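Local coordinates for epidermal growth factor receptor pathway substrate 8-like protein 1 (Mus musculus, PDB 2CY5), which probably binds peptide motifs of partner proteins through its phosphotyrosine-binding domain, in signalling linked to the epidermal growth factor receptor pathway, at residues Val13-Phe19 and Pro107-Gln113; Ser56-Leu62 and Ser73-Ile79; Arg81-Val85 and Ala119-Arg123. All blocks are in the same frame, centred on the assembly; numbering follows the deposited sequence.

Interaction 1: residues Val13-Phe19 and Pro107-Gln113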
loop_
_atom_site.group_PDB
_atom_site.type_symbol
_atom_site.label_atom_id
_atom_site.label_comp_id
_atom_site.label_asym_id
_atom_site.label_seq_id
_atom_site.Cartn_x
_atom_site.Cartn_y
_atom_site.Cartn_z
ATOM N N VAL A 13 -2.077 -8.650 -16.995
ATOM C CA VAL A 13 -2.485 -7.279 -17.201
ATOM C C VAL A 13 -1.210 -6.431 -17.083
ATOM O O VAL A 13 -0.204 -6.940 -16.611
ATOM C CB VAL A 13 -3.463 -6.808 -16.022
ATOM C CG1 VAL A 13 -4.720 -7.681 -16.024
ATOM C CG2 VAL A 13 -2.724 -6.913 -14.727
ATOM N N ASN A 14 -1.355 -5.152 -17.366
ATOM C CA ASN A 14 -0.265 -4.187 -17.112
ATOM C C ASN A 14 -0.769 -3.270 -16.006
ATOM O O ASN A 14 -1.760 -2.537 -16.168
ATOM C CB ASN A 14 -0.093 -3.290 -18.382
ATOM C CG ASN A 14 0.711 -4.044 -19.498
ATOM O OD1 ASN A 14 1.411 -4.888 -19.220
ATOM N ND2 ASN A 14 0.511 -3.708 -20.693
ATOM N N HIS A 15 -0.047 -3.215 -14.929
ATOM C CA HIS A 15 -0.484 -2.230 -13.909
ATOM C C HIS A 15 -0.079 -0.857 -14.422
ATOM O O HIS A 15 1.064 -0.689 -14.946
ATOM C CB HIS A 15 0.292 -2.610 -12.628
ATOM C CG HIS A 15 0.164 -1.525 -11.598
ATOM N ND1 HIS A 15 1.103 -0.492 -11.441
ATOM C CD2 HIS A 15 -0.832 -1.261 -10.708
ATOM C CE1 HIS A 15 0.675 0.349 -10.504
ATOM N NE2 HIS A 15 -0.494 -0.094 -10.034
ATOM N N LEU A 16 -0.909 0.144 -14.350
ATOM C CA LEU A 16 -0.521 1.451 -14.841
ATOM C C LEU A 16 -0.179 2.385 -13.649
ATOM O O LEU A 16 0.832 3.014 -13.731
ATOM C CB LEU A 16 -1.650 2.112 -15.575
ATOM C CG LEU A 16 -2.057 1.233 -16.818
ATOM C CD1 LEU A 16 -3.167 2.063 -17.592
ATOM C CD2 LEU A 16 -0.822 1.129 -17.739
ATOM N N VAL A 17 -1.027 2.511 -12.620
ATOM C CA VAL A 17 -0.731 3.467 -11.504
ATOM C C VAL A 17 -1.649 3.093 -10.291
ATOM O O VAL A 17 -2.700 2.408 -10.475
ATOM C CB VAL A 17 -1.168 4.956 -12.001
ATOM C CG1 VAL A 17 -2.677 5.225 -11.866
ATOM C CG2 VAL A 17 -0.433 5.950 -11.088
ATOM N N THR A 18 -1.191 3.383 -9.060
ATOM C CA THR A 18 -1.978 3.265 -7.865
ATOM C C THR A 18 -1.834 4.655 -7.196
ATOM O O THR A 18 -0.655 5.176 -7.083
ATOM C CB THR A 18 -1.400 2.247 -7.009
ATOM O OG1 THR A 18 -1.558 0.933 -7.587
ATOM C CG2 THR A 18 -2.112 2.295 -5.609
ATOM N N PHE A 19 -2.896 5.302 -6.769
ATOM C CA PHE A 19 -2.767 6.579 -6.096
ATOM C C PHE A 19 -3.804 6.668 -4.997
ATOM O O PHE A 19 -4.846 5.973 -5.073
ATOM C CB PHE A 19 -2.839 7.751 -7.134
ATOM C CG PHE A 19 -4.186 7.928 -7.826
ATOM C CD1 PHE A 19 -5.254 8.427 -7.163
ATOM C CD2 PHE A 19 -4.295 7.556 -9.195
ATOM C CE1 PHE A 19 -6.529 8.584 -7.840
ATOM C CE2 PHE A 19 -5.536 7.697 -9.900
ATOM C CZ PHE A 19 -6.635 8.197 -9.239
ATOM N N PRO A 107 -8.459 5.243 1.065
ATOM C CA PRO A 107 -8.582 4.137 0.076
ATOM C C PRO A 107 -7.585 4.480 -1.086
ATOM O O PRO A 107 -7.086 5.612 -1.220
ATOM C CB PRO A 107 -9.961 4.300 -0.521
ATOM C CG PRO A 107 -10.549 5.596 0.131
ATOM C CD PRO A 107 -9.683 6.070 1.182
ATOM N N ASP A 108 -7.327 3.483 -1.950
ATOM C CA ASP A 108 -6.419 3.732 -3.084
ATOM C C ASP A 108 -7.216 3.332 -4.363
ATOM O O ASP A 108 -8.078 2.366 -4.283
ATOM C CB ASP A 108 -5.301 2.696 -3.020
ATOM C CG ASP A 108 -4.388 2.856 -1.786
ATOM O OD1 ASP A 108 -4.062 4.051 -1.667
ATOM O OD2 ASP A 108 -4.012 1.867 -1.040
ATOM N N VAL A 109 -6.842 4.020 -5.446
ATOM C CA VAL A 109 -7.347 3.667 -6.769
ATOM C C VAL A 109 -6.220 2.893 -7.500
ATOM O O VAL A 109 -5.094 3.420 -7.581
ATOM C CB VAL A 109 -7.663 4.920 -7.532
ATOM C CG1 VAL A 109 -7.878 4.535 -9.074
ATOM C CG2 VAL A 109 -8.886 5.570 -6.811
ATOM N N HIS A 110 -6.492 1.705 -8.018
ATOM C CA HIS A 110 -5.481 1.006 -8.813
ATOM C C HIS A 110 -6.048 0.920 -10.328
ATOM O O HIS A 110 -7.240 0.542 -10.558
ATOM C CB HIS A 110 -5.320 -0.390 -8.338
ATOM C CG HIS A 110 -4.948 -0.542 -6.883
ATOM N ND1 HIS A 110 -3.634 -0.497 -6.453
ATOM C CD2 HIS A 110 -5.715 -0.710 -5.759
ATOM C CE1 HIS A 110 -3.621 -0.605 -5.121
ATOM N NE2 HIS A 110 -4.861 -0.723 -4.677
ATOM N N PHE A 111 -5.235 1.287 -11.311
ATOM C CA PHE A 111 -5.648 1.155 -12.718
ATOM C C PHE A 111 -4.756 0.115 -13.395
ATOM O O PHE A 111 -3.466 0.145 -13.283
ATOM C CB PHE A 111 -5.458 2.470 -13.458
ATOM C CG PHE A 111 -6.608 3.396 -13.404
ATOM C CD1 PHE A 111 -7.724 3.171 -14.139
ATOM C CD2 PHE A 111 -6.515 4.560 -12.630
ATOM C CE1 PHE A 111 -8.776 4.091 -14.176
ATOM C CE2 PHE A 111 -7.557 5.523 -12.632
ATOM C CZ PHE A 111 -8.724 5.320 -13.425
ATOM N N PHE A 112 -5.435 -0.760 -14.197
ATOM C CA PHE A 112 -4.751 -1.828 -14.977
ATOM C C PHE A 112 -5.262 -1.798 -16.376
ATOM O O PHE A 112 -6.388 -1.393 -16.635
ATOM C CB PHE A 112 -4.983 -3.224 -14.382
ATOM C CG PHE A 112 -4.609 -3.341 -12.941
ATOM C CD1 PHE A 112 -5.549 -2.993 -11.912
ATOM C CD2 PHE A 112 -3.425 -3.884 -12.563
ATOM C CE1 PHE A 112 -5.293 -3.243 -10.536
ATOM C CE2 PHE A 112 -3.094 -4.149 -11.137
ATOM C CZ PHE A 112 -4.057 -3.838 -10.126
ATOM N N GLN A 113 -4.373 -2.109 -17.303
ATOM C CA GLN A 113 -4.697 -2.116 -18.760
ATOM C C GLN A 113 -4.886 -3.566 -19.030
ATOM O O GLN A 113 -4.105 -4.413 -18.626
ATOM C CB GLN A 113 -3.495 -1.723 -19.540
ATOM C CG GLN A 113 -3.717 -1.618 -20.952
ATOM C CD GLN A 113 -2.496 -0.994 -21.563
ATOM O OE1 GLN A 113 -1.300 -1.392 -21.312
ATOM N NE2 GLN A 113 -2.768 0.006 -22.363
#

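Interaction 2: residues Ser56-Leu62 and Ser73-Ile79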
loop_
_atom_site.group_PDB
_atom_site.type_symbol
_atom_site.label_atom_id
_atom_site.label_comp_id
_atom_site.label_asym_id
_atom_site.label_seq_id
_atom_site.Cartn_x
_atom_site.Cartn_y
_atom_site.Cartn_z
ATOM N N SER A 56 -9.566 -15.272 -6.827
ATOM C CA SER A 56 -9.936 -16.502 -6.117
ATOM C C SER A 56 -11.107 -16.191 -5.344
ATOM O O SER A 56 -11.522 -15.032 -5.236
ATOM C CB SER A 56 -8.784 -16.963 -5.280
ATOM O OG SER A 56 -8.759 -16.234 -4.111
ATOM N N PRO A 57 -11.776 -17.178 -4.735
ATOM C CA PRO A 57 -12.980 -16.743 -4.031
ATOM C C PRO A 57 -12.757 -15.933 -2.740
ATOM O O PRO A 57 -13.698 -15.515 -2.189
ATOM C CB PRO A 57 -13.693 -18.066 -3.628
ATOM C CG PRO A 57 -13.169 -18.995 -4.802
ATOM C CD PRO A 57 -11.678 -18.655 -4.832
ATOM N N SER A 58 -11.550 -15.868 -2.237
ATOM C CA SER A 58 -11.292 -15.053 -1.008
ATOM C C SER A 58 -10.492 -13.776 -1.236
ATOM O O SER A 58 -10.454 -12.956 -0.336
ATOM C CB SER A 58 -10.524 -15.866 -0.015
ATOM O OG SER A 58 -9.266 -16.230 -0.569
ATOM N N GLN A 59 -9.819 -13.626 -2.395
ATOM C CA GLN A 59 -8.939 -12.463 -2.671
ATOM C C GLN A 59 -8.537 -12.263 -4.070
ATOM O O GLN A 59 -8.685 -13.184 -4.912
ATOM C CB GLN A 59 -7.667 -12.540 -1.882
ATOM C CG GLN A 59 -6.788 -13.716 -2.139
ATOM C CD GLN A 59 -5.481 -13.702 -1.212
ATOM O OE1 GLN A 59 -4.409 -14.051 -1.662
ATOM N NE2 GLN A 59 -5.612 -13.278 0.045
ATOM N N VAL A 60 -8.043 -11.061 -4.351
ATOM C CA VAL A 60 -7.468 -10.742 -5.649
ATOM C C VAL A 60 -5.972 -10.678 -5.358
ATOM O O VAL A 60 -5.541 -10.001 -4.388
ATOM C CB VAL A 60 -7.952 -9.378 -6.227
ATOM C CG1 VAL A 60 -7.165 -8.995 -7.458
ATOM C CG2 VAL A 60 -9.379 -9.517 -6.567
ATOM N N THR A 61 -5.199 -11.402 -6.133
ATOM C CA THR A 61 -3.714 -11.428 -5.970
ATOM C C THR A 61 -2.976 -10.933 -7.194
ATOM O O THR A 61 -3.441 -11.187 -8.327
ATOM C CB THR A 61 -3.291 -12.871 -5.687
ATOM O OG1 THR A 61 -4.016 -13.344 -4.523
ATOM C CG2 THR A 61 -1.854 -12.910 -5.403
ATOM N N LEU A 62 -1.856 -10.207 -7.040
ATOM C CA LEU A 62 -1.053 -9.761 -8.151
ATOM C C LEU A 62 0.311 -10.501 -8.083
ATOM O O LEU A 62 1.031 -10.381 -7.035
ATOM C CB LEU A 62 -0.753 -8.255 -8.078
ATOM C CG LEU A 62 -2.086 -7.490 -8.086
ATOM C CD1 LEU A 62 -1.817 -6.060 -7.802
ATOM C CD2 LEU A 62 -2.569 -7.545 -9.688
ATOM N N SER A 73 -1.748 -8.620 -2.387
ATOM C CA SER A 73 -2.999 -9.298 -2.356
ATOM C C SER A 73 -4.080 -8.473 -1.665
ATOM O O SER A 73 -3.864 -7.734 -0.730
ATOM C CB SER A 73 -2.848 -10.605 -1.664
ATOM O OG SER A 73 -2.482 -10.394 -0.347
ATOM N N TYR A 74 -5.270 -8.530 -2.159
ATOM C CA TYR A 74 -6.367 -7.826 -1.563
ATOM C C TYR A 74 -7.540 -8.749 -1.263
ATOM O O TYR A 74 -8.244 -9.204 -2.172
ATOM C CB TYR A 74 -6.836 -6.770 -2.543
ATOM C CG TYR A 74 -5.749 -5.874 -3.127
ATOM C CD1 TYR A 74 -5.132 -6.216 -4.339
ATOM C CD2 TYR A 74 -5.303 -4.699 -2.446
ATOM C CE1 TYR A 74 -4.101 -5.469 -4.882
ATOM C CE2 TYR A 74 -4.265 -3.915 -2.977
ATOM C CZ TYR A 74 -3.653 -4.319 -4.208
ATOM O OH TYR A 74 -2.557 -3.672 -4.779
ATOM N N PRO A 75 -7.774 -9.051 -0.005
ATOM C CA PRO A 75 -8.889 -9.903 0.395
ATOM C C PRO A 75 -10.126 -9.191 -0.090
ATOM O O PRO A 75 -10.144 -7.929 -0.133
ATOM C CB PRO A 75 -8.824 -9.906 1.938
ATOM C CG PRO A 75 -8.067 -8.674 2.257
ATOM C CD PRO A 75 -7.001 -8.498 1.161
ATOM N N LEU A 76 -11.196 -9.940 -0.389
ATOM C CA LEU A 76 -12.326 -9.352 -1.027
ATOM C C LEU A 76 -12.978 -8.347 -0.145
ATOM O O LEU A 76 -13.578 -7.431 -0.629
ATOM C CB LEU A 76 -13.312 -10.455 -1.421
ATOM C CG LEU A 76 -12.710 -11.369 -2.553
ATOM C CD1 LEU A 76 -13.889 -12.352 -2.991
ATOM C CD2 LEU A 76 -12.248 -10.612 -3.887
ATOM N N ASP A 77 -12.813 -8.503 1.144
ATOM C CA ASP A 77 -13.397 -7.538 2.123
ATOM C C ASP A 77 -12.809 -6.095 1.945
ATOM O O ASP A 77 -13.447 -5.150 2.266
ATOM C CB ASP A 77 -12.971 -8.014 3.532
ATOM C CG ASP A 77 -13.769 -7.393 4.576
ATOM O OD1 ASP A 77 -13.376 -7.509 5.761
ATOM O OD2 ASP A 77 -14.807 -6.798 4.159
ATOM N N ALA A 78 -11.532 -6.001 1.483
ATOM C CA ALA A 78 -10.813 -4.759 1.185
ATOM C C ALA A 78 -11.248 -4.115 -0.133
ATOM O O ALA A 78 -10.993 -2.953 -0.339
ATOM C CB ALA A 78 -9.269 -5.083 1.124
ATOM N N ILE A 79 -11.917 -4.792 -1.058
ATOM C CA ILE A 79 -12.300 -4.096 -2.339
ATOM C C ILE A 79 -13.564 -3.291 -2.226
ATOM O O ILE A 79 -14.596 -3.821 -1.924
ATOM C CB ILE A 79 -12.389 -5.221 -3.477
ATOM C CG1 ILE A 79 -11.045 -5.941 -3.460
ATOM C CG2 ILE A 79 -12.736 -4.673 -4.812
ATOM C CD1 ILE A 79 -10.928 -7.041 -4.514
#

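Interaction 3: residues Arg81-Val85 and Ala119-Arg123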
loop_
_atom_site.group_PDB
_atom_site.type_symbol
_atom_site.label_atom_id
_atom_site.label_comp_id
_atom_site.label_asym_id
_atom_site.label_seq_id
_atom_site.Cartn_x
_atom_site.Cartn_y
_atom_site.Cartn_z
ATOM N N ARG A 81 -14.641 -1.137 -4.706
ATOM C CA ARG A 81 -15.275 -0.950 -6.018
ATOM C C ARG A 81 -14.464 -1.556 -7.168
ATOM O O ARG A 81 -13.193 -1.458 -7.178
ATOM C CB ARG A 81 -15.432 0.501 -6.407
ATOM C CG ARG A 81 -16.298 0.524 -7.651
ATOM C CD ARG A 81 -17.112 1.854 -7.819
ATOM N NE ARG A 81 -17.868 1.872 -9.048
ATOM C CZ ARG A 81 -18.197 2.977 -9.670
ATOM N NH1 ARG A 81 -17.874 4.164 -9.140
ATOM N NH2 ARG A 81 -18.713 2.879 -10.895
ATOM N N CYS A 82 -15.152 -2.061 -8.230
ATOM C CA CYS A 82 -14.350 -2.591 -9.338
ATOM C C CYS A 82 -15.099 -2.174 -10.594
ATOM O O CYS A 82 -16.299 -2.439 -10.633
ATOM C CB CYS A 82 -14.310 -4.142 -9.212
ATOM S SG CYS A 82 -13.444 -4.803 -10.665
ATOM N N ASP A 83 -14.486 -1.495 -11.572
ATOM C CA ASP A 83 -15.187 -1.074 -12.790
ATOM C C ASP A 83 -14.238 -1.212 -13.955
ATOM O O ASP A 83 -13.026 -1.520 -13.783
ATOM C CB ASP A 83 -15.599 0.309 -12.721
ATOM C CG ASP A 83 -16.890 0.610 -13.635
ATOM O OD1 ASP A 83 -17.448 1.719 -13.640
ATOM O OD2 ASP A 83 -17.331 -0.283 -14.369
ATOM N N ALA A 84 -14.745 -1.107 -15.182
ATOM C CA ALA A 84 -13.882 -1.177 -16.329
ATOM C C ALA A 84 -14.262 0.103 -17.066
ATOM O O ALA A 84 -15.433 0.474 -17.108
ATOM C CB ALA A 84 -14.158 -2.347 -17.199
ATOM N N VAL A 85 -13.337 0.776 -17.700
ATOM C CA VAL A 85 -13.722 2.012 -18.365
ATOM C C VAL A 85 -12.819 2.272 -19.523
ATOM O O VAL A 85 -11.704 1.755 -19.532
ATOM C CB VAL A 85 -13.766 3.231 -17.377
ATOM C CG1 VAL A 85 -12.440 3.483 -16.796
ATOM C CG2 VAL A 85 -14.251 4.499 -18.108
ATOM N N ALA A 119 -10.638 -5.632 -19.929
ATOM C CA ALA A 119 -10.859 -5.338 -18.501
ATOM C C ALA A 119 -12.265 -5.769 -18.162
ATOM O O ALA A 119 -12.561 -6.045 -17.029
ATOM C CB ALA A 119 -10.800 -3.697 -18.275
ATOM N N GLU A 120 -13.163 -5.794 -19.173
ATOM C CA GLU A 120 -14.570 -6.139 -18.889
ATOM C C GLU A 120 -14.762 -7.538 -18.345
ATOM O O GLU A 120 -15.605 -7.727 -17.408
ATOM C CB GLU A 120 -15.411 -6.060 -20.158
ATOM C CG GLU A 120 -16.822 -6.187 -19.765
ATOM C CD GLU A 120 -17.282 -4.916 -19.010
ATOM O OE1 GLU A 120 -18.158 -5.137 -18.116
ATOM O OE2 GLU A 120 -16.771 -3.761 -19.356
ATOM N N LEU A 121 -13.982 -8.445 -18.850
ATOM C CA LEU A 121 -14.078 -9.861 -18.399
ATOM C C LEU A 121 -13.552 -9.951 -17.029
ATOM O O LEU A 121 -14.076 -10.681 -16.193
ATOM C CB LEU A 121 -13.239 -10.735 -19.335
ATOM C CG LEU A 121 -13.248 -12.260 -19.157
ATOM C CD1 LEU A 121 -14.612 -12.782 -19.492
ATOM C CD2 LEU A 121 -12.276 -12.991 -20.081
ATOM N N ILE A 122 -12.542 -9.138 -16.707
ATOM C CA ILE A 122 -11.957 -9.289 -15.322
ATOM C C ILE A 122 -12.875 -8.649 -14.301
ATOM O O ILE A 122 -13.025 -9.201 -13.192
ATOM C CB ILE A 122 -10.491 -8.639 -15.221
ATOM C CG1 ILE A 122 -9.498 -9.285 -16.263
ATOM C CG2 ILE A 122 -9.954 -8.854 -13.813
ATOM C CD1 ILE A 122 -8.143 -8.420 -16.488
ATOM N N ARG A 123 -13.456 -7.483 -14.657
ATOM C CA ARG A 123 -14.468 -6.805 -13.844
ATOM C C ARG A 123 -15.609 -7.777 -13.511
ATOM O O ARG A 123 -15.981 -7.887 -12.337
ATOM C CB ARG A 123 -15.042 -5.609 -14.576
ATOM C CG ARG A 123 -16.225 -4.982 -13.785
ATOM C CD ARG A 123 -16.969 -4.030 -14.670
ATOM N NE ARG A 123 -17.751 -4.924 -15.508
ATOM C CZ ARG A 123 -18.773 -5.633 -15.015
ATOM N NH1 ARG A 123 -19.120 -5.536 -13.730
ATOM N NH2 ARG A 123 -19.419 -6.461 -15.812
HETATM O O HOH W 1 -18.727 -4.567 -11.279
#

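Interaction 1: residues Val13-Phe19 and Pro107-Gln113
Phe-19 lays one face of its ring over Val-109: CB of Val-109 sits 4.0 Å from the centroid of the Phe-19 ring, a CH-pi contact between cross-strand neighbours. CG of Phe-19 stands between its own backbone N and carbonyl carbon (chi1 67°), which folds the ring over the partner strand, where its CE2 also meets CE2 of Phe-111 at that ring's edge. Val-17 and Phe-111 line the same side of the sheet, and CG1 of Val-17 touches the Phe-111 edge; helix 30-42 covers this side through Leu-37 and Met-40. On the other side, His-15 turns its CD2 edge toward the face of Phe-112 in an offset edge-to-face pair, planes at 76°. Thr-18 OG1 lies between two imidazoles, 2.8 Å from His-110 ND1 at the ring edge and 2.9 Å from His-15 NE2, hydrogen-bonded to both. At the far end Asn-14 and Gln-113 run side by side, and Asn-14 ND2 gives Gln-113 OE1 a nearly straight bond of 3.0 Å, with the acceptor in the Asn-14 amide plane. The antiparallel register shifts by one at a classic beta bulge, where Leu-16 and Val-17 both face Phe-111, whose O takes a 2.8 Å bond from Leu-16 N and a weak one from Val-17 N. Asp-108 forms a salt bridge with Arg-104 of the second subunit. One side is thus apolar from Val-17 to Val-109 and ends in an amide pair; on the other a buried hydroxyl joins two histidines and is likely to hold both rings in their orientation.

Interaction 2: residues Ser56-Leu62 and Ser73-Ile79
The ring of Tyr-74 receives CD1 of Leu-62 at its edge, in plane, with Leu-62 CD1 3.8 Å from Tyr-74 CE1; the ring of His-110 on strand 108-114, far along the sheet order, also meets Tyr-74. Val-60 and Tyr-74 form a hydrogen-bonded antiparallel pair: Tyr-74 N reaches Val-60 O at 2.7 Å, nearly along the C=O axis, while Val-60 N approaches Tyr-74 O from above the carbonyl plane. Where strand 73-75 gives way to the 3-10 turn 76-78, Leu-76 N binds Ser-58 O at 3.1 Å. The Leu-76 side chain leans back over the loop, its CD1 3.3 Å from Pro-57 O and its CD2 4.1 Å from Val-60 CG2. CG2 of Val-60, set anti to its carbonyl carbon, also meets CD1 of Ile-79 at 3.6 Å, the two side chains crossing at about a right angle. With an alanine at Leu-76, both methyl contacts would vanish and a gap would probably open between Val-60, the Pro-57 loop and helix 118-133, whose Ala-129 and Tyr-133 also touch this leucine. Backbone bonds therefore set the hairpin's register, while aliphatic branches seal its open end against the C-terminal helix.

Interaction 3: residues Arg81-Val85 and Ala119-Arg123
Arg-123 and Asp-83 lie side by side and point the same way, yet their flat ends stand almost perpendicular, the guanidinium and carboxylate planes 89° apart. It is the aliphatic part of the arginine that does the touching: CD of Arg-123 comes 3.7 Å from Ala-84 N and 3.8 Å from Asp-83 OD2. The chain leaves the helix with CG anti to the backbone N and bends at chi3 (77°), which turns the guanidinium back along the helix to Glu-120, one turn earlier. There NE and NH2 grip a single oxygen side-on in a salt bridge, with NE of Arg-123 2.6 Å from OE1 of Glu-120; NE arrives from above the carboxylate plane, NH2 almost head-on. Two bonds to Glu-120 OE1 are likely to fix the turn of the guanidinium. Asp-83 has its own mate two residues back on the same strand, a salt bridge from Arg-81 NH2 to Asp-83 OD1. The bound water links the two elements, accepting from Arg-123 NH1 at 2.7 Å and donating to Cys-82 O at 3.3 Å. Deeper in, SG of Cys-82 rests 3.9 Å from Arg-123 CA, and CB of Ala-84 meets CB of Ala-119 at 3.8 Å, small side chains that let helix and strand come close. Leu-95 and Leu-97 of strand 94-99 also touch Cys-82. Segments 81-85 and 119-123 run nearly antiparallel, at 160°. A C-terminal helix beside the fifth strand is typical of PTB domains, whose PH-like fold it caps; peptides probably bind in the groove between them, as in other PTB domains.

In the fold
All three interactions build on one antiparallel sheet and its C-terminal helix. Interactions 1 and 2, centres about 15 Å apart, meet where His-110 CE1 lies 3.3 Å from Tyr-74 OH and Phe-112 CE2 lies 3.7 Å from Leu-62 CD2. Interaction 1 reaches interaction 3, about 12 Å away between centres, through Val-13 CG1 and Ile-122 CD1 at 3.5 Å, so the central strand pair touches the helix that, with strand 79-85, frames the probable peptide groove at interaction 3. Interactions 2 and 3 adjoin only along the chain. The calcium ion, held by Ala-6 and Asp-125, is about 6 Å from the Pro-57 side chain of interaction 2 and about 12 Å from that of Arg-123.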